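Local structure of NreA (Staphylococcus aureus subsp. aureus, 6IZK) at residues Arg76-Asn81 against Pro131-Asn136. The protein is a GAF-domain protein that probably senses nitrate and modulates the NreB-NreC two-component system controlling nitrate respiration in staphylococci. The protein carries 1 engineered substitution. Numbering follows the deposited sequence.
Sequences RMVIAN and PKIFDN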
loop_
_atom_site.group_PDB
_atom_site.type_symbol
_atom_site.label_atom_id
_atom_site.label_comp_id
_atom_site.label_asym_id
_atom_site.label_seq_id
_atom_site.Cartn_x
_atom_site.Cartn_y
_atom_site.Cartn_z
ATOM N N ARG A 76 2.403 -9.596 3.730
ATOM C CA ARG A 76 1.988 -8.295 4.251
ATOM C C ARG A 76 2.903 -7.715 5.347
ATOM O O ARG A 76 3.663 -8.457 5.991
ATOM C CB ARG A 76 0.558 -8.341 4.696
ATOM C CG ARG A 76 0.289 -9.180 5.923
ATOM C CD ARG A 76 -1.199 -9.083 6.169
ATOM N NE ARG A 76 -1.636 -9.810 7.332
ATOM C CZ ARG A 76 -1.752 -11.129 7.425
ATOM N NH1 ARG A 76 -2.220 -11.647 8.570
ATOM N NH2 ARG A 76 -1.449 -11.916 6.393
ATOM N N MET A 77 2.868 -6.391 5.494
ATOM C CA MET A 77 3.726 -5.675 6.438
ATOM C C MET A 77 2.783 -4.859 7.264
ATOM O O MET A 77 1.877 -4.209 6.730
ATOM C CB MET A 77 4.701 -4.719 5.735
ATOM C CG MET A 77 5.793 -5.450 4.977
ATOM S SD MET A 77 6.827 -4.417 3.891
ATOM C CE MET A 77 7.611 -3.362 5.118
ATOM N N VAL A 78 2.999 -4.891 8.570
ATOM C CA VAL A 78 2.185 -4.145 9.512
ATOM C C VAL A 78 3.162 -3.320 10.312
ATOM O O VAL A 78 4.063 -3.873 10.933
ATOM C CB VAL A 78 1.404 -5.077 10.469
ATOM C CG1 VAL A 78 0.448 -4.269 11.320
ATOM C CG2 VAL A 78 0.541 -6.033 9.692
ATOM N N ILE A 79 2.986 -2.004 10.274
ATOM C CA ILE A 79 3.795 -1.099 11.045
ATOM C C ILE A 79 2.883 -0.264 11.916
ATOM O O ILE A 79 2.315 0.738 11.483
ATOM C CB ILE A 79 4.640 -0.224 10.135
ATOM C CG1 ILE A 79 5.631 -1.108 9.372
ATOM C CG2 ILE A 79 5.373 0.812 10.960
ATOM C CD1 ILE A 79 6.299 -0.409 8.218
ATOM N N ALA A 80 2.757 -0.714 13.151
ATOM C CA ALA A 80 1.962 -0.073 14.194
ATOM C C ALA A 80 2.364 1.353 14.511
ATOM O O ALA A 80 1.520 2.164 14.850
ATOM C CB ALA A 80 2.092 -0.901 15.457
ATOM N N ASN A 81 3.667 1.650 14.434
ATOM C CA ASN A 81 4.165 3.005 14.631
ATOM C C ASN A 81 5.407 3.179 13.784
ATOM O O ASN A 81 6.403 2.526 14.024
ATOM C CB ASN A 81 4.475 3.294 16.120
ATOM C CG ASN A 81 4.898 4.732 16.355
ATOM O OD1 ASN A 81 6.039 5.134 16.090
ATOM N ND2 ASN A 81 3.962 5.527 16.763
ATOM N N PRO A 131 -6.786 0.516 13.172
ATOM C CA PRO A 131 -8.072 0.145 13.768
ATOM C C PRO A 131 -8.136 -1.280 14.262
ATOM O O PRO A 131 -8.765 -1.539 15.283
ATOM C CB PRO A 131 -9.067 0.313 12.638
ATOM C CG PRO A 131 -8.360 1.083 11.596
ATOM C CD PRO A 131 -6.916 0.874 11.753
ATOM N N LYS A 132 -7.530 -2.201 13.524
ATOM C CA LYS A 132 -7.306 -3.552 14.034
ATOM C C LYS A 132 -6.240 -4.257 13.220
ATOM O O LYS A 132 -6.050 -3.969 12.073
ATOM C CB LYS A 132 -8.599 -4.372 14.010
ATOM C CG LYS A 132 -9.154 -4.640 12.622
ATOM C CD LYS A 132 -10.685 -4.642 12.582
ATOM C CE LYS A 132 -11.310 -5.954 13.043
ATOM N NZ LYS A 132 -12.767 -6.011 12.687
ATOM N N ILE A 133 -5.574 -5.214 13.827
ATOM C CA ILE A 133 -4.586 -6.033 13.147
ATOM C C ILE A 133 -5.355 -7.253 12.648
ATOM O O ILE A 133 -5.953 -7.943 13.440
ATOM C CB ILE A 133 -3.471 -6.493 14.105
ATOM C CG1 ILE A 133 -3.004 -5.358 15.015
ATOM C CG2 ILE A 133 -2.311 -7.088 13.300
ATOM C CD1 ILE A 133 -2.638 -4.084 14.309
ATOM N N PHE A 134 -5.352 -7.505 11.351
ATOM C CA PHE A 134 -6.183 -8.545 10.772
ATOM C C PHE A 134 -5.373 -9.820 10.754
ATOM O O PHE A 134 -4.142 -9.779 10.528
ATOM C CB PHE A 134 -6.536 -8.256 9.325
ATOM C CG PHE A 134 -7.407 -7.045 9.114
ATOM C CD1 PHE A 134 -8.678 -6.988 9.634
ATOM C CD2 PHE A 134 -6.962 -5.994 8.331
ATOM C CE1 PHE A 134 -9.487 -5.881 9.433
ATOM C CE2 PHE A 134 -7.767 -4.886 8.121
ATOM C CZ PHE A 134 -9.035 -4.827 8.676
ATOM N N ASP A 135 -6.070 -10.948 10.951
ATOM C CA ASP A 135 -5.468 -12.276 10.718
ATOM C C ASP A 135 -5.577 -12.647 9.252
ATOM O O ASP A 135 -6.183 -11.881 8.464
ATOM C CB ASP A 135 -6.059 -13.346 11.679
ATOM C CG ASP A 135 -7.568 -13.515 11.580
ATOM O OD1 ASP A 135 -8.123 -13.518 10.455
ATOM O OD2 ASP A 135 -8.191 -13.668 12.662
ATOM N N ASN A 136 -5.011 -13.795 8.873
ATOM C CA ASN A 136 -4.937 -14.188 7.454
ATOM C C ASN A 136 -6.294 -14.311 6.786
ATOM O O ASN A 136 -6.427 -14.073 5.561
ATOM C CB ASN A 136 -4.181 -15.505 7.257
ATOM C CG ASN A 136 -2.695 -15.391 7.587
ATOM O OD1 ASN A 136 -2.155 -14.307 7.704
ATOM N ND2 ASN A 136 -2.027 -16.534 7.726
#
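Arg76, just before the edge strand 77-79 of the GAF-domain antiparallel sheet, reaches to Asn136, the first residue of helix 136-143, and the pair illustrates how one side-chain amide oxygen can accept from both terminal nitrogens of a guanidinium. Asn136 OD1 lies 2.8 Å from Arg76 NH1 and equally far from Arg76 NH2, almost exactly in the guanidinium plane, while the amide itself is turned 82° to that plane. A weak third bond runs from Arg76 NH1 to the backbone oxygen Phe134 O at 3.3 Å, so NH1 bridges the loop and the first turn of the helix. The arginine spans the gap because its chain is fully extended from CG to NE (chi2 -180°, chi3 -179°), and the side chain also touches Ile139. Farther along the strand the contact turns apolar and looser: Val78 CG1 meets Ile133 CD1 at 4.3 Å at the surface, with Leu130 and Leu106 also touching Val78. The buried Phe134 side chain, whose end leads away from segment 76-81, packs on Leu106, Ile139 and Lys142, tying the loop to the sheet and the helix. Asp135 is the N-cap of that helix, its OD1 accepting a hydrogen bond from Asp138 N.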